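Local coordinates for protein probable mRNA-capping enzyme (Acanthamoeba polyphaga mimivirus, PDB 3BGY) that caps viral mRNA with triphosphatase, guanylyltransferase and methyltransferase activities, the chain here being its N-terminal triphosphatase domain, which removes the terminal phosphate from the RNA 5' end, at residues Y126-R129 / G130-K133; S110-I113 / V114-D117; I199-L202 / M203-P206; S16-E19 / Y20-V24. One frame throughout, in Å; residues are numbered along the deposited sequence.

Contact 1. Residues Y126-R129 / G130-K133; sequences YKNR and GSGK. With ACT (acetate ion), chain D.
N128 and G130 meet in a local side-chain-to-backbone contact at a corner in strand 122-136, one of the eight antiparallel strands of the tunnel-triphosphatase barrel. The backbone makes a type I beta turn from N128 to S131, and an Asx turn is laid over its first half: the amide of G130 donates to OD1 of N128 at 3.0 Å, with an N-H...O angle of 142°. The bond is somewhat bent, and the donor stands 22° off the carbonyl plane of the side chain. N128 can make it because its CG lies anti to the backbone N (chi1 -180°), which folds the amide forward over the turn. S131 comes up beside the same group, its OG 3.8 Å from CG of N128, while its hydroxyl is hydrogen-bonded to E148 on the paired strand 142-152. Beyond these partners the turn is a surface feature, with R129, G130 and S131 all exposed. Before the corner the strand is regular: N128 pairs through its backbone with E148, and buried K127 leans on R85 and E149 from the two flanking strands. The NZ of K127 lies in the plane of the R129 guanidinium, at its edge. At the start of the segment an acetate, probably from the crystallisation liquor, lies at the edge of the Y126 ring, where the phenol OH donates to its OXT at 2.6 Å.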
loop_
_atom_site.group_PDB
_atom_site.type_symbol
_atom_site.label_atom_id
_atom_site.label_comp_id
_atom_site.label_asym_id
_atom_site.label_seq_id
_atom_site.Cartn_x
_atom_site.Cartn_y
_atom_site.Cartn_z
ATOM N N TYR A 126 8.904 3.978 -7.002
ATOM C CA TYR A 126 9.007 3.172 -8.205
ATOM C C TYR A 126 8.845 1.744 -7.675
ATOM O O TYR A 126 9.623 1.277 -6.842
ATOM C CB TYR A 126 10.344 3.386 -8.918
ATOM C CG TYR A 126 10.539 2.428 -10.071
ATOM C CD1 TYR A 126 9.894 2.638 -11.312
ATOM C CD2 TYR A 126 11.339 1.277 -9.911
ATOM C CE1 TYR A 126 10.036 1.704 -12.368
ATOM C CE2 TYR A 126 11.495 0.353 -10.950
ATOM C CZ TYR A 126 10.844 0.577 -12.173
ATOM O OH TYR A 126 11.007 -0.342 -13.176
ATOM N N LYS A 127 7.841 1.056 -8.199
ATOM C CA LYS A 127 7.504 -0.287 -7.744
ATOM C C LYS A 127 7.923 -1.303 -8.775
ATOM O O LYS A 127 7.416 -1.286 -9.896
ATOM C CB LYS A 127 5.994 -0.383 -7.516
ATOM C CG LYS A 127 5.454 0.495 -6.407
ATOM C CD LYS A 127 3.914 0.470 -6.366
ATOM C CE LYS A 127 3.354 -0.640 -5.465
ATOM N NZ LYS A 127 3.833 -2.020 -5.778
ATOM N N ASN A 128 8.879 -2.155 -8.413
ATOM C CA ASN A 128 9.352 -3.193 -9.329
ATOM C C ASN A 128 8.471 -4.402 -9.035
ATOM O O ASN A 128 8.724 -5.166 -8.096
ATOM C CB ASN A 128 10.850 -3.519 -9.099
ATOM C CG ASN A 128 11.382 -4.603 -10.045
ATOM O OD1 ASN A 128 10.620 -5.347 -10.676
ATOM N ND2 ASN A 128 12.695 -4.735 -10.089
ATOM N N ARG A 129 7.425 -4.544 -9.839
ATOM C CA ARG A 129 6.477 -5.626 -9.658
ATOM C C ARG A 129 6.993 -7.009 -10.036
ATOM O O ARG A 129 6.363 -8.011 -9.700
ATOM C CB ARG A 129 5.168 -5.286 -10.362
ATOM C CG ARG A 129 4.448 -4.105 -9.698
ATOM C CD ARG A 129 2.941 -4.159 -9.895
ATOM N NE ARG A 129 2.248 -3.262 -8.970
ATOM C CZ ARG A 129 0.976 -2.877 -9.087
ATOM N NH1 ARG A 129 0.228 -3.308 -10.100
ATOM N NH2 ARG A 129 0.455 -2.031 -8.204
ATOM N N GLY A 130 8.178 -7.060 -10.643
ATOM C CA GLY A 130 8.751 -8.327 -11.066
ATOM C C GLY A 130 9.705 -9.001 -10.101
ATOM O O GLY A 130 9.996 -10.186 -10.267
ATOM N N SER A 131 10.159 -8.278 -9.078
ATOM C CA SER A 131 11.110 -8.823 -8.106
ATOM C C SER A 131 10.484 -9.464 -6.881
ATOM O O SER A 131 11.156 -10.165 -6.115
ATOM C CB SER A 131 12.049 -7.723 -7.638
ATOM O OG SER A 131 11.313 -6.760 -6.923
ATOM N N GLY A 132 9.205 -9.190 -6.692
ATOM C CA GLY A 132 8.509 -9.712 -5.542
ATOM C C GLY A 132 7.991 -11.131 -5.540
ATOM O O GLY A 132 7.675 -11.684 -6.599
ATOM N N LYS A 133 7.985 -11.729 -4.344
ATOM C CA LYS A 133 7.459 -13.071 -4.140
ATOM C C LYS A 133 6.097 -12.871 -3.468
ATOM O O LYS A 133 5.922 -11.992 -2.629
ATOM C CB LYS A 133 8.393 -13.910 -3.255
ATOM C CG LYS A 133 7.936 -15.357 -3.036
ATOM C CD LYS A 133 9.072 -16.254 -2.541
ATOM C CE LYS A 133 8.554 -17.627 -2.091
ATOM N NZ LYS A 133 7.862 -18.401 -3.161
HETATM C C ACT D . 10.046 1.104 -16.352
HETATM O O ACT D . 10.389 1.132 -17.668
HETATM O OXT ACT D . 10.270 0.145 -15.654
HETATM C CH3 ACT D . 9.405 2.281 -15.743
#

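Contact 2. Residues S110-I113 / V114-D117; sequences SRYI and VSLD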
loop_
_atom_site.group_PDB
_atom_site.type_symbol
_atom_site.label_atom_id
_atom_site.label_comp_id
_atom_site.label_asym_id
_atom_site.label_seq_id
_atom_site.Cartn_x
_atom_site.Cartn_y
_atom_site.Cartn_z
ATOM N N SER A 110 0.809 12.061 -17.495
ATOM C CA SER A 110 2.043 11.321 -17.221
ATOM C C SER A 110 3.257 12.238 -17.109
ATOM O O SER A 110 4.049 12.121 -16.174
ATOM C CB SER A 110 2.316 10.279 -18.296
ATOM O OG SER A 110 1.316 9.286 -18.311
ATOM N N ARG A 111 3.304 13.241 -17.985
ATOM C CA ARG A 111 4.438 14.179 -18.011
ATOM C C ARG A 111 4.428 15.037 -16.743
ATOM O O ARG A 111 5.480 15.260 -16.152
ATOM C CB ARG A 111 4.392 15.026 -19.282
ATOM C CG ARG A 111 4.996 14.294 -20.465
ATOM C CD ARG A 111 4.941 15.160 -21.721
ATOM N NE ARG A 111 3.572 15.316 -22.195
ATOM C CZ ARG A 111 3.178 16.192 -23.117
ATOM N NH1 ARG A 111 4.049 17.022 -23.674
ATOM N NH2 ARG A 111 1.916 16.183 -23.528
ATOM N N TYR A 112 3.230 15.393 -16.282
ATOM C CA TYR A 112 3.052 16.170 -15.052
ATOM C C TYR A 112 3.480 15.306 -13.869
ATOM O O TYR A 112 4.246 15.753 -13.014
ATOM C CB TYR A 112 1.595 16.646 -14.872
ATOM C CG TYR A 112 1.297 17.303 -13.511
ATOM C CD1 TYR A 112 1.657 18.650 -13.253
ATOM C CD2 TYR A 112 0.685 16.565 -12.460
ATOM C CE1 TYR A 112 1.411 19.249 -11.976
ATOM C CE2 TYR A 112 0.444 17.157 -11.178
ATOM C CZ TYR A 112 0.810 18.490 -10.954
ATOM O OH TYR A 112 0.574 19.053 -9.718
ATOM N N ILE A 113 3.030 14.048 -13.856
ATOM C CA ILE A 113 3.376 13.138 -12.758
ATOM C C ILE A 113 4.892 12.915 -12.591
ATOM O O ILE A 113 5.413 13.043 -11.471
ATOM C CB ILE A 113 2.559 11.792 -12.862
ATOM C CG1 ILE A 113 1.070 12.073 -12.677
ATOM C CG2 ILE A 113 3.026 10.746 -11.826
ATOM C CD1 ILE A 113 0.652 12.659 -11.305
ATOM N N VAL A 114 5.604 12.645 -13.684
ATOM C CA VAL A 114 7.052 12.451 -13.595
ATOM C C VAL A 114 7.837 13.756 -13.362
ATOM O O VAL A 114 9.021 13.706 -13.032
ATOM C CB VAL A 114 7.668 11.659 -14.797
ATOM C CG1 VAL A 114 7.058 10.273 -14.883
ATOM C CG2 VAL A 114 7.522 12.422 -16.123
ATOM N N SER A 115 7.163 14.901 -13.483
ATOM C CA SER A 115 7.810 16.208 -13.280
ATOM C C SER A 115 7.815 16.619 -11.813
ATOM O O SER A 115 8.604 17.474 -11.415
ATOM C CB SER A 115 7.116 17.304 -14.108
ATOM O OG SER A 115 5.963 17.836 -13.451
ATOM N N LEU A 116 6.918 16.025 -11.021
ATOM C CA LEU A 116 6.806 16.339 -9.608
ATOM C C LEU A 116 8.015 15.965 -8.792
ATOM O O LEU A 116 8.628 14.918 -8.985
ATOM C CB LEU A 116 5.550 15.691 -8.982
ATOM C CG LEU A 116 4.165 16.218 -9.388
ATOM C CD1 LEU A 116 3.068 15.402 -8.700
ATOM C CD2 LEU A 116 4.034 17.695 -8.998
ATOM N N ASP A 117 8.379 16.887 -7.908
ATOM C CA ASP A 117 9.478 16.705 -6.982
ATOM C C ASP A 117 8.852 16.190 -5.680
ATOM O O ASP A 117 7.759 16.627 -5.306
ATOM C CB ASP A 117 10.184 18.042 -6.707
ATOM C CG ASP A 117 11.075 18.483 -7.846
ATOM O OD1 ASP A 117 11.715 17.618 -8.487
ATOM O OD2 ASP A 117 11.154 19.706 -8.080
HETATM O O HOH W 1 7.811 12.631 -10.049
#
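The carbonyl oxygen of Y112 is the focus of the last turn of helix 106-115, where S115 and L116 fold back on it. The OG of S115 donates to it at 2.7 Å, close to the carbonyl plane, and chi1 of 83° swings the hydroxyl back along the chain to make this possible. The amide of S115 reaches the same oxygen at 3.1 Å from well above that plane, 66° out, so the two donors occupy different regions around it. Two residues earlier, V114 N to S110 O is a regular helical bond of 3.0 Å with an N-H...O angle of 168°. By comparison, the amide of L116 makes only weak bonds, to the carbonyls of both Y112 and I113: the helical bonding weakens here. L116 nevertheless packs firmly. Its CG sits over one face of the Y112 ring, displaced toward the rim, and CD2 comes to 3.9 Å from CZ. The solvent side is looser: S115 and R111 are exposed, and a water bridges the carbonyls of I113 and L116 by donating to each. R111 turns back to D108 in a salt bridge. On the other side I113 presses on I74, L76 and V86 of barrel strands 66-77 and 83-88, and on F97 of helix 91-101, whose F101 meets the Y112 ring.

Contact 3. Residues I199-L202 / M203-P206; sequences IWKL and MTVP
Two backbone turns follow one another here, and the second brings K201 against T204. The first, from I199 to L202, is a type II beta turn closed by L202 N to I199 O at 3.1 Å; K201 occupies its third position with positive phi (52°). The second is a short 3-10 segment, in which the amide of T204 donates to O of K201 at 3.2 Å and that of V205 to O of L202 at the same distance. Both amides stand well above the plane of the carbonyl they meet. K201 O is gripped a second time by the side chain of T204: OG1 donates to it at 3.0 Å, from the same face as the amide but only 23° off the plane. The loop joins neighbouring antiparallel barrel strands 186-196 and 208-215. The aliphatic part of K201 passes slantwise by the threonine, its CB 3.4 Å from OG1 of T204; its CG lies over the centre of the W200 ring, 4.0 Å from the plane. Inward, the buried L202 leans on Y172 and Y174 of strand 169-183, while I199 reaches F97 and F101 of helix 91-101. V205 meets L202 loosely through CG2, 4.4 Å from CD1.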
loop_
_atom_site.group_PDB
_atom_site.type_symbol
_atom_site.label_atom_id
_atom_site.label_comp_id
_atom_site.label_asym_id
_atom_site.label_seq_id
_atom_site.Cartn_x
_atom_site.Cartn_y
_atom_site.Cartn_z
ATOM N N ILE A 199 -10.324 9.859 -14.071
ATOM C CA ILE A 199 -10.567 10.811 -12.975
ATOM C C ILE A 199 -12.048 11.069 -12.685
ATOM O O ILE A 199 -12.443 11.206 -11.526
ATOM C CB ILE A 199 -9.845 12.184 -13.287
ATOM C CG1 ILE A 199 -8.325 11.972 -13.311
ATOM C CG2 ILE A 199 -10.158 13.236 -12.227
ATOM C CD1 ILE A 199 -7.495 13.082 -14.002
ATOM N N TRP A 200 -12.866 11.079 -13.736
ATOM C CA TRP A 200 -14.294 11.386 -13.614
ATOM C C TRP A 200 -15.057 10.619 -12.549
ATOM O O TRP A 200 -15.059 9.398 -12.548
ATOM C CB TRP A 200 -14.982 11.280 -14.988
ATOM C CG TRP A 200 -16.469 11.625 -15.009
ATOM C CD1 TRP A 200 -17.029 12.876 -14.985
ATOM C CD2 TRP A 200 -17.563 10.696 -15.103
ATOM N NE1 TRP A 200 -18.401 12.786 -15.071
ATOM C CE2 TRP A 200 -18.760 11.467 -15.151
ATOM C CE3 TRP A 200 -17.653 9.284 -15.156
ATOM C CZ2 TRP A 200 -20.042 10.870 -15.256
ATOM C CZ3 TRP A 200 -18.930 8.684 -15.258
ATOM C CH2 TRP A 200 -20.110 9.488 -15.309
ATOM N N LYS A 201 -15.660 11.389 -11.634
ATOM C CA LYS A 201 -16.462 10.914 -10.510
ATOM C C LYS A 201 -15.769 9.867 -9.652
ATOM O O LYS A 201 -16.409 8.932 -9.170
ATOM C CB LYS A 201 -17.837 10.423 -10.987
ATOM C CG LYS A 201 -18.877 11.523 -11.125
ATOM C CD LYS A 201 -20.228 10.936 -11.488
ATOM C CE LYS A 201 -21.326 11.989 -11.478
ATOM N NZ LYS A 201 -21.752 12.357 -10.095
ATOM N N LEU A 202 -14.458 10.037 -9.467
ATOM C CA LEU A 202 -13.662 9.106 -8.653
ATOM C C LEU A 202 -14.186 9.038 -7.224
ATOM O O LEU A 202 -14.348 7.956 -6.678
ATOM C CB LEU A 202 -12.185 9.510 -8.629
ATOM C CG LEU A 202 -11.223 8.724 -7.716
ATOM C CD1 LEU A 202 -11.137 7.260 -8.086
ATOM C CD2 LEU A 202 -9.866 9.351 -7.803
ATOM N N MET A 203 -14.463 10.201 -6.639
ATOM C CA MET A 203 -14.948 10.295 -5.259
ATOM C C MET A 203 -16.306 9.640 -5.015
ATOM O O MET A 203 -16.686 9.435 -3.864
ATOM C CB MET A 203 -15.034 11.768 -4.827
ATOM C CG MET A 203 -13.794 12.577 -5.102
ATOM S SD MET A 203 -12.388 12.078 -4.141
ATOM C CE MET A 203 -11.814 13.709 -3.614
ATOM N N THR A 204 -17.003 9.278 -6.094
ATOM C CA THR A 204 -18.339 8.675 -6.019
ATOM C C THR A 204 -18.374 7.174 -6.311
ATOM O O THR A 204 -19.438 6.545 -6.179
ATOM C CB THR A 204 -19.374 9.371 -6.977
ATOM O OG1 THR A 204 -19.252 8.835 -8.307
ATOM C CG2 THR A 204 -19.179 10.871 -7.018
ATOM N N VAL A 205 -17.258 6.602 -6.772
ATOM C CA VAL A 205 -17.246 5.162 -7.056
ATOM C C VAL A 205 -17.356 4.355 -5.743
ATOM O O VAL A 205 -16.901 4.827 -4.698
ATOM C CB VAL A 205 -16.009 4.710 -7.916
ATOM C CG1 VAL A 205 -15.926 5.504 -9.197
ATOM C CG2 VAL A 205 -14.722 4.802 -7.161
ATOM N N PRO A 206 -18.046 3.187 -5.759
ATOM C CA PRO A 206 -18.151 2.414 -4.514
ATOM C C PRO A 206 -16.782 2.026 -3.974
ATOM O O PRO A 206 -15.865 1.687 -4.725
ATOM C CB PRO A 206 -18.934 1.168 -4.943
ATOM C CG PRO A 206 -19.793 1.666 -6.060
ATOM C CD PRO A 206 -18.871 2.565 -6.824
#

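Contact 4. Residues S16-E19 / Y20-V24; sequences SENE and YNEIV
The amide nitrogen ND2 of N21 donates to two waters, each 2.9 Å away, that tie it to the preceding turn. One water donates in turn to OE2 of E17 at 2.7 Å, the other to OD1 of N18. The side chains of E17 and N21 lie alongside each other, pointing the same way; their flat ends are 67° apart, and a water links them. N18 also reaches one turn forward: with CG anti to the backbone N (chi1 -169°), its ND2 donates to OE2 of E22 at 3.0 Å. That bond is bent, at 136°, and meets the carboxylate from above its plane. Regular helical bonds run beneath, including Y20 N to S16 O at 2.8 Å. While this polar face is largely exposed, I23 is buried against I221 and L224 of helix 221-235 and I135 of strand 122-136. Y20 bonds N222 through its OH. At the start of the helix S16 N donates to OE1 of E19 at 2.9 Å, and E19 N returns a bond to OG of S16; OE2 of E19 accepts from D138 N. The reciprocal pair is a capping box, with S16 as N-cap of helix 17-32.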
loop_
_atom_site.group_PDB
_atom_site.type_symbol
_atom_site.label_atom_id
_atom_site.label_comp_id
_atom_site.label_asym_id
_atom_site.label_seq_id
_atom_site.Cartn_x
_atom_site.Cartn_y
_atom_site.Cartn_z
ATOM N N SER A 16 1.532 -23.966 7.046
ATOM C CA SER A 16 1.920 -25.366 6.872
ATOM C C SER A 16 3.449 -25.359 7.021
ATOM O O SER A 16 4.077 -24.285 6.997
ATOM C CB SER A 16 1.575 -25.838 5.462
ATOM O OG SER A 16 2.309 -25.101 4.504
ATOM N N GLU A 17 4.070 -26.535 7.097
ATOM C CA GLU A 17 5.522 -26.599 7.228
ATOM C C GLU A 17 6.233 -25.935 6.040
ATOM O O GLU A 17 7.181 -25.154 6.239
ATOM C CB GLU A 17 5.988 -28.055 7.396
ATOM C CG GLU A 17 7.509 -28.180 7.536
ATOM C CD GLU A 17 7.986 -29.611 7.651
ATOM O OE1 GLU A 17 7.182 -30.542 7.444
ATOM O OE2 GLU A 17 9.175 -29.794 7.974
ATOM N N ASN A 18 5.731 -26.159 4.820
ATOM C CA ASN A 18 6.365 -25.557 3.665
ATOM C C ASN A 18 6.177 -24.043 3.627
ATOM O O ASN A 18 7.107 -23.333 3.261
ATOM C CB ASN A 18 5.891 -26.162 2.353
ATOM C CG ASN A 18 6.745 -25.706 1.178
ATOM O OD1 ASN A 18 7.981 -25.801 1.221
ATOM N ND2 ASN A 18 6.106 -25.158 0.153
ATOM N N GLU A 19 4.978 -23.572 3.971
ATOM C CA GLU A 19 4.702 -22.124 3.999
ATOM C C GLU A 19 5.589 -21.472 5.034
ATOM O O GLU A 19 6.215 -20.453 4.757
ATOM C CB GLU A 19 3.254 -21.869 4.348
ATOM C CG GLU A 19 2.299 -22.129 3.185
ATOM C CD GLU A 19 0.859 -22.306 3.615
ATOM O OE1 GLU A 19 0.546 -22.331 4.827
ATOM O OE2 GLU A 19 0.020 -22.415 2.698
ATOM N N TYR A 20 5.691 -22.100 6.204
ATOM C CA TYR A 20 6.570 -21.604 7.290
ATOM C C TYR A 20 8.008 -21.407 6.769
ATOM O O TYR A 20 8.600 -20.339 6.916
ATOM C CB TYR A 20 6.560 -22.614 8.454
ATOM C CG TYR A 20 7.336 -22.219 9.707
ATOM C CD1 TYR A 20 8.745 -22.370 9.774
ATOM C CD2 TYR A 20 6.653 -21.807 10.867
ATOM C CE1 TYR A 20 9.453 -22.124 10.988
ATOM C CE2 TYR A 20 7.330 -21.573 12.061
ATOM C CZ TYR A 20 8.745 -21.739 12.107
ATOM O OH TYR A 20 9.408 -21.515 13.270
ATOM N N ASN A 21 8.583 -22.445 6.164
ATOM C CA ASN A 21 9.963 -22.345 5.661
ATOM C C ASN A 21 10.176 -21.308 4.549
ATOM O O ASN A 21 11.187 -20.597 4.528
ATOM C CB ASN A 21 10.447 -23.742 5.232
ATOM C CG ASN A 21 10.609 -24.668 6.425
ATOM O OD1 ASN A 21 10.795 -24.200 7.552
ATOM N ND2 ASN A 21 10.580 -25.985 6.189
ATOM N N GLU A 22 9.180 -21.172 3.683
ATOM C CA GLU A 22 9.257 -20.203 2.596
ATOM C C GLU A 22 9.138 -18.774 3.140
ATOM O O GLU A 22 9.859 -17.902 2.691
ATOM C CB GLU A 22 8.173 -20.477 1.557
ATOM C CG GLU A 22 8.502 -21.669 0.671
ATOM C CD GLU A 22 7.536 -21.861 -0.501
ATOM O OE1 GLU A 22 6.738 -20.936 -0.801
ATOM O OE2 GLU A 22 7.603 -22.945 -1.141
ATOM N N ILE A 23 8.277 -18.579 4.143
ATOM C CA ILE A 23 8.078 -17.255 4.771
ATOM C C ILE A 23 9.334 -16.861 5.552
ATOM O O ILE A 23 9.715 -15.693 5.561
ATOM C CB ILE A 23 6.803 -17.235 5.644
ATOM C CG1 ILE A 23 5.607 -17.362 4.719
ATOM C CG2 ILE A 23 6.636 -15.892 6.421
ATOM C CD1 ILE A 23 4.317 -17.785 5.384
ATOM N N VAL A 24 9.979 -17.820 6.220
ATOM C CA VAL A 24 11.251 -17.517 6.932
ATOM C C VAL A 24 12.300 -16.972 5.941
ATOM O O VAL A 24 12.968 -15.982 6.228
ATOM C CB VAL A 24 11.741 -18.787 7.732
ATOM C CG1 VAL A 24 13.196 -18.648 8.224
ATOM C CG2 VAL A 24 10.828 -18.995 8.893
HETATM O O HOH W 2 10.920 -27.823 8.440
HETATM O O HOH W 3 9.821 -27.002 3.553
#

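In the fold
From the N terminus the order is contact 4, contact 2, contact 1, contact 3; all are local, in series, and none nests in or crosses another. Contact 4 begins helix 17-32, outside one end of the barrel. Contact 2 ends helix 106-115, about 41 Å away between centres and across the middle of the chain. The next element is strand 122-136, whose corner is contact 1; K133 NZ there lies 3.6 Å from OE1 of E22 in contact 4, a weak, long ion pair. Contact 3 closes the loop between barrel strands 186-196 and 208-215. Contacts 2 and 3 do not touch, yet both pack against helix 91-101, sharing F97 and F101.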